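Local coordinates for uncharacterized protein (Parabacteroides distasonis, PDB 4KW2), which is of unknown function but folds as a xylose isomerase-like TIM barrel and may act as an isomerase, at residues 179-184 with 223-228; 205-210 with 258-263. All coordinates share one frame; numbering follows the deposited sequence.

Contact 1: 179-184 with 223-228; sequences GHWKRV and VKAFVN
Trp181 and Phe226 bring the backbones of 179-184 and 223-228 nearest to each other, with Trp181 CA 7.9 Å from Phe226 CA. The first segment is an irregular run with a cis peptide between Trp181 and Lys182; the second lies within helix 222-232. No hydrogen bond joins them, and the gap is bridged by the indole. Its CG is anti to the backbone N (chi1 178°), which extends the ring system onto the helix, where CZ2 lies 3.5 Å from Phe226 CA. Phe226 answers with an edge: its CD1 stands 3.7 Å above the indole plane, over the centre, in a T-shaped pair with planes at 76°. Phe226 CB adds a CH-pi contact over the five-membered ring. In this eight-stranded TIM barrel the pair ties the loop leaving strand 172-178 to the helix that follows strand 199-204. Lys182 CB lies against the opposite face of the indole, offset toward its rim, while NE1 makes a weak hydrogen bond to the carbonyl of Pro222. With an alanine in place of Trp181, the Phe226 edge would probably lose the face it points into, and the Pro222 carbonyl its weak indole donor. Ala225 C lies 4.0 Å from Trp181 CZ2.

Contact 2: 205-210 with 258-263; sequences KDLTDK and EFLQKC
Asp209 OD1 receives the side-chain amide of Asn255 and also a salt bridge from Lys210 NZ at 3.5 Å, so this oxygen is shared by two donors, which probably helps to hold the turn at Asp209-Lys210, close to Phe259 of helix 250-262. The Lys210 side chain runs out alongside that of Asp209, and NZ reaches OD1 near its end. Lys210 NZ is 6.8 Å from Glu258 OE1, too far for an ion pair, although the opposite charges may still attract weakly. Within the helix, Glu258 O accepts Lys262 N at 2.9 Å, and the Glu258 carboxylate has a long salt bridge with Lys262 NZ.

Across the contact itself the meeting is apolar and light, burying 99 Å² in all. Leu207 and Leu260 reach for each other with single methyl groups, CD2 of the first lying 4.4 Å from CD1 of the second. The extended first torsion of Leu207, with CG anti to the backbone N (chi1 -179°), carries its branch out from the loop toward the helix, where it also packs on Ile253 and Ser256. Further along, the aliphatic part of Lys210 comes to the Phe259 ring obliquely, CG at 4.5 Å from CE2, so a single methylene, CG, grazes the ring, while the ammonium lies near Asp209.

The segment 205-210 continues from strand 199-204, and a backbone hydrogen bond between Leu207 and Glu242 holds it beside the chain that leaves strand 238-241. Helix 250-262, the closing helix of the barrel, lies against this loop through Leu207 and Lys210, and against helix 222-232 through Phe259, which packs on Val223 and Lys224.

The two contacts have centres 11 Å apart and meet along helix 222-232, which Trp181 approaches in contact 1 and which helix 250-262 of contact 2 packs against. Val223 N probably donates a hydrogen bond to Lys210 O at 3.2 Å, and Val223 CG1 lies 3.5 Å from Phe259 CD2. Further along the helix, Val227 CG2 is 3.4 Å from Phe259 O. Together they link the loops after strands 172-178 and 199-204 to the barrel's last two helices. Both loops leave the C-terminal ends of their strands, the side that carries the active site in TIM barrels. A sulfate, probably from crystallisation, lies about 4 Å from the side chain of Ala225.

Contact 1: 179-184 with 223-228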
loop_
_atom_site.group_PDB
_atom_site.type_symbol
_atom_site.label_atom_id
_atom_site.label_comp_id
_atom_site.label_asym_id
_atom_site.label_seq_id
_atom_site.Cartn_x
_atom_site.Cartn_y
_atom_site.Cartn_z
ATOM N N GLY A 179 13.720 -1.006 0.185
ATOM C CA GLY A 179 12.485 -0.247 0.049
ATOM C C GLY A 179 12.144 0.070 -1.393
ATOM O O GLY A 179 11.756 -0.816 -2.155
ATOM N N HIS A 180 12.266 1.339 -1.761
ATOM C CA HIS A 180 12.003 1.772 -3.126
ATOM C C HIS A 180 13.322 2.208 -3.742
ATOM O O HIS A 180 13.771 3.337 -3.564
ATOM C CB HIS A 180 10.955 2.887 -3.165
ATOM C CG HIS A 180 9.546 2.387 -3.288
ATOM N ND1 HIS A 180 8.997 2.004 -4.493
ATOM C CD2 HIS A 180 8.577 2.210 -2.359
ATOM C CE1 HIS A 180 7.749 1.612 -4.302
ATOM N NE2 HIS A 180 7.471 1.726 -3.016
ATOM N N TRP A 181 13.938 1.268 -4.445
ATOM C CA TRP A 181 15.233 1.456 -5.067
ATOM C C TRP A 181 15.075 2.243 -6.377
ATOM O O TRP A 181 14.301 1.823 -7.239
ATOM C CB TRP A 181 15.826 0.083 -5.366
ATOM C CG TRP A 181 17.127 0.153 -6.052
ATOM C CD1 TRP A 181 17.353 0.197 -7.403
ATOM C CD2 TRP A 181 18.401 0.203 -5.427
ATOM N NE1 TRP A 181 18.702 0.270 -7.653
ATOM C CE2 TRP A 181 19.369 0.273 -6.456
ATOM C CE3 TRP A 181 18.823 0.192 -4.094
ATOM C CZ2 TRP A 181 20.731 0.336 -6.191
ATOM C CZ3 TRP A 181 20.170 0.246 -3.832
ATOM C CH2 TRP A 181 21.112 0.317 -4.877
ATOM N N LYS A 182 15.791 3.351 -6.586
ATOM C CA LYS A 182 16.823 3.915 -5.713
ATOM C C LYS A 182 16.571 5.412 -5.623
ATOM O O LYS A 182 16.290 6.051 -6.641
ATOM C CB LYS A 182 18.190 3.695 -6.359
ATOM C CG LYS A 182 19.406 4.072 -5.528
ATOM C CD LYS A 182 20.643 4.051 -6.414
ATOM C CE LYS A 182 21.930 3.932 -5.622
ATOM N NZ LYS A 182 22.261 5.179 -4.886
ATOM N N ARG A 183 16.676 5.967 -4.416
ATOM C CA ARG A 183 16.523 7.412 -4.199
ATOM C C ARG A 183 17.760 7.956 -3.490
ATOM O O ARG A 183 18.298 7.313 -2.589
ATOM C CB ARG A 183 15.262 7.707 -3.385
ATOM C CG ARG A 183 14.026 7.016 -3.935
ATOM C CD ARG A 183 12.743 7.501 -3.283
ATOM N NE ARG A 183 11.619 6.619 -3.599
ATOM C CZ ARG A 183 10.363 6.818 -3.203
ATOM N NH1 ARG A 183 10.040 7.882 -2.472
ATOM N NH2 ARG A 183 9.418 5.948 -3.543
ATOM N N VAL A 184 18.202 9.140 -3.906
ATOM C CA VAL A 184 19.443 9.731 -3.397
ATOM C C VAL A 184 19.406 9.892 -1.876
ATOM O O VAL A 184 18.482 10.497 -1.328
ATOM C CB VAL A 184 19.757 11.087 -4.084
ATOM C CG1 VAL A 184 18.698 12.139 -3.771
ATOM C CG2 VAL A 184 21.145 11.580 -3.700
ATOM N N VAL A 223 18.033 -2.346 -11.885
ATOM C CA VAL A 223 18.417 -3.683 -11.445
ATOM C C VAL A 223 19.918 -3.918 -11.655
ATOM O O VAL A 223 20.548 -4.621 -10.865
ATOM C CB VAL A 223 17.591 -4.782 -12.151
ATOM C CG1 VAL A 223 17.920 -4.856 -13.639
ATOM C CG2 VAL A 223 17.810 -6.134 -11.485
ATOM N N LYS A 224 20.486 -3.338 -12.717
ATOM C CA LYS A 224 21.925 -3.447 -12.967
ATOM C C LYS A 224 22.702 -2.705 -11.881
ATOM O O LYS A 224 23.690 -3.217 -11.353
ATOM C CB LYS A 224 22.303 -2.888 -14.344
ATOM C CG LYS A 224 22.096 -3.837 -15.517
ATOM C CD LYS A 224 22.819 -3.315 -16.755
ATOM C CE LYS A 224 23.074 -4.390 -17.805
ATOM N NZ LYS A 224 22.147 -4.303 -18.968
ATOM N N ALA A 225 22.241 -1.500 -11.549
ATOM C CA ALA A 225 22.857 -0.696 -10.495
ATOM C C ALA A 225 22.753 -1.385 -9.142
ATOM O O ALA A 225 23.667 -1.296 -8.325
ATOM C CB ALA A 225 22.213 0.674 -10.435
ATOM N N PHE A 226 21.635 -2.065 -8.911
ATOM C CA PHE A 226 21.399 -2.772 -7.657
ATOM C C PHE A 226 22.387 -3.924 -7.502
ATOM O O PHE A 226 23.039 -4.075 -6.469
ATOM C CB PHE A 226 19.958 -3.293 -7.630
ATOM C CG PHE A 226 19.623 -4.087 -6.407
ATOM C CD1 PHE A 226 19.577 -3.477 -5.165
ATOM C CD2 PHE A 226 19.349 -5.439 -6.493
ATOM C CE1 PHE A 226 19.266 -4.201 -4.029
ATOM C CE2 PHE A 226 19.036 -6.169 -5.358
ATOM C CZ PHE A 226 18.998 -5.549 -4.125
ATOM N N VAL A 227 22.491 -4.726 -8.550
ATOM C CA VAL A 227 23.424 -5.843 -8.602
ATOM C C VAL A 227 24.867 -5.384 -8.384
ATOM O O VAL A 227 25.613 -6.009 -7.627
ATOM C CB VAL A 227 23.285 -6.570 -9.958
ATOM C CG1 VAL A 227 24.501 -7.421 -10.260
ATOM C CG2 VAL A 227 22.014 -7.414 -9.957
ATOM N N ASN A 228 25.245 -4.295 -9.051
ATOM C CA ASN A 228 26.574 -3.701 -8.891
ATOM C C ASN A 228 26.874 -3.334 -7.447
ATOM O O ASN A 228 27.992 -3.553 -6.978
ATOM C CB ASN A 228 26.730 -2.460 -9.771
ATOM C CG ASN A 228 26.760 -2.792 -11.250
ATOM O OD1 ASN A 228 26.821 -3.956 -11.638
ATOM N ND2 ASN A 228 26.708 -1.766 -12.083
#

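Contact 2: 205-210 with 258-263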
loop_
_atom_site.group_PDB
_atom_site.type_symbol
_atom_site.label_atom_id
_atom_site.label_comp_id
_atom_site.label_asym_id
_atom_site.label_seq_id
_atom_site.Cartn_x
_atom_site.Cartn_y
_atom_site.Cartn_z
ATOM N N LYS A 205 10.569 -6.290 -1.971
ATOM C CA LYS A 205 9.115 -6.262 -2.023
ATOM C C LYS A 205 8.675 -5.615 -3.334
ATOM O O LYS A 205 9.339 -4.710 -3.831
ATOM C CB LYS A 205 8.573 -5.467 -0.836
ATOM C CG LYS A 205 7.069 -5.545 -0.647
ATOM C CD LYS A 205 6.661 -4.906 0.676
ATOM C CE LYS A 205 5.176 -4.564 0.716
ATOM N NZ LYS A 205 4.314 -5.767 0.550
ATOM N N ASP A 206 7.559 -6.085 -3.883
ATOM C CA ASP A 206 6.973 -5.522 -5.099
ATOM C C ASP A 206 8.005 -5.346 -6.208
ATOM O O ASP A 206 8.164 -4.262 -6.765
ATOM C CB ASP A 206 6.265 -4.199 -4.790
ATOM C CG ASP A 206 5.019 -4.398 -3.945
ATOM O OD1 ASP A 206 4.208 -5.296 -4.275
ATOM O OD2 ASP A 206 4.852 -3.665 -2.947
ATOM N N LEU A 207 8.700 -6.435 -6.515
ATOM C CA LEU A 207 9.701 -6.431 -7.557
ATOM C C LEU A 207 9.027 -6.095 -8.869
ATOM O O LEU A 207 7.970 -6.633 -9.170
ATOM C CB LEU A 207 10.393 -7.794 -7.660
ATOM C CG LEU A 207 11.485 -7.896 -8.728
ATOM C CD1 LEU A 207 12.555 -6.852 -8.487
ATOM C CD2 LEU A 207 12.083 -9.289 -8.752
ATOM N N THR A 208 9.635 -5.183 -9.625
ATOM C CA THR A 208 9.144 -4.800 -10.943
ATOM C C THR A 208 10.135 -5.208 -12.023
ATOM O O THR A 208 11.264 -5.618 -11.743
ATOM C CB THR A 208 8.897 -3.281 -11.037
ATOM O OG1 THR A 208 10.126 -2.575 -10.828
ATOM C CG2 THR A 208 7.887 -2.844 -9.993
ATOM N N ASP A 209 9.681 -5.097 -13.263
ATOM C CA ASP A 209 10.501 -5.358 -14.438
ATOM C C ASP A 209 11.723 -4.435 -14.421
ATOM O O ASP A 209 11.584 -3.212 -14.436
ATOM C CB ASP A 209 9.655 -5.101 -15.697
ATOM C CG ASP A 209 10.257 -5.695 -16.954
ATOM O OD1 ASP A 209 11.425 -6.138 -16.949
ATOM O OD2 ASP A 209 9.537 -5.720 -17.970
ATOM N N LYS A 210 12.910 -5.033 -14.364
ATOM C CA LYS A 210 14.185 -4.296 -14.313
ATOM C C LYS A 210 14.303 -3.314 -13.134
ATOM O O LYS A 210 15.067 -2.356 -13.188
ATOM C CB LYS A 210 14.441 -3.618 -15.663
ATOM C CG LYS A 210 14.809 -4.632 -16.742
ATOM C CD LYS A 210 14.137 -4.358 -18.075
ATOM C CE LYS A 210 14.380 -5.514 -19.037
ATOM N NZ LYS A 210 13.224 -5.722 -19.953
ATOM N N GLU A 258 16.995 -12.361 -14.311
ATOM C CA GLU A 258 18.143 -12.493 -15.212
ATOM C C GLU A 258 19.401 -11.820 -14.651
ATOM O O GLU A 258 20.461 -12.436 -14.579
ATOM C CB GLU A 258 17.783 -11.896 -16.576
ATOM C CG GLU A 258 18.855 -12.006 -17.642
ATOM C CD GLU A 258 18.444 -11.364 -18.957
ATOM O OE1 GLU A 258 17.235 -11.115 -19.156
ATOM O OE2 GLU A 258 19.334 -11.111 -19.800
ATOM N N PHE A 259 19.275 -10.565 -14.237
ATOM C CA PHE A 259 20.421 -9.811 -13.723
ATOM C C PHE A 259 20.768 -10.180 -12.280
ATOM O O PHE A 259 21.935 -10.168 -11.892
ATOM C CB PHE A 259 20.153 -8.316 -13.825
ATOM C CG PHE A 259 19.946 -7.842 -15.229
ATOM C CD1 PHE A 259 21.032 -7.632 -16.069
ATOM C CD2 PHE A 259 18.665 -7.628 -15.722
ATOM C CE1 PHE A 259 20.843 -7.203 -17.370
ATOM C CE2 PHE A 259 18.469 -7.195 -17.021
ATOM C CZ PHE A 259 19.559 -6.982 -17.847
ATOM N N LEU A 260 19.748 -10.500 -11.490
ATOM C CA LEU A 260 19.953 -10.891 -10.102
ATOM C C LEU A 260 20.684 -12.223 -9.988
ATOM O O LEU A 260 21.419 -12.440 -9.029
ATOM C CB LEU A 260 18.614 -10.985 -9.377
ATOM C CG LEU A 260 17.862 -9.670 -9.217
ATOM C CD1 LEU A 260 16.436 -9.949 -8.768
ATOM C CD2 LEU A 260 18.574 -8.752 -8.234
ATOM N N GLN A 261 20.482 -13.101 -10.967
ATOM C CA GLN A 261 21.075 -14.440 -10.954
ATOM C C GLN A 261 22.354 -14.554 -11.767
ATOM O O GLN A 261 23.321 -15.129 -11.288
ATOM C CB GLN A 261 20.072 -15.469 -11.468
ATOM C CG GLN A 261 18.993 -15.800 -10.459
ATOM C CD GLN A 261 17.933 -16.712 -11.029
ATOM O OE1 GLN A 261 17.538 -16.570 -12.187
ATOM N NE2 GLN A 261 17.462 -17.656 -10.217
ATOM N N LYS A 262 22.355 -14.028 -12.993
ATOM C CA LYS A 262 23.493 -14.209 -13.911
ATOM C C LYS A 262 24.757 -13.478 -13.470
ATOM O O LYS A 262 25.849 -13.817 -13.924
ATOM C CB LYS A 262 23.133 -13.815 -15.348
ATOM C CG LYS A 262 22.187 -14.802 -16.014
ATOM C CD LYS A 262 21.441 -14.201 -17.198
ATOM C CE LYS A 262 22.194 -14.325 -18.512
ATOM N NZ LYS A 262 21.258 -14.216 -19.668
ATOM N N CYS A 263 24.619 -12.480 -12.601
ATOM C CA CYS A 263 25.788 -11.897 -11.950
ATOM C C CYS A 263 26.467 -12.953 -11.073
ATOM O O CYS A 263 27.695 -13.068 -11.058
ATOM C CB CYS A 263 25.404 -10.685 -11.106
ATOM S SG CYS A 263 26.812 -9.932 -10.252
#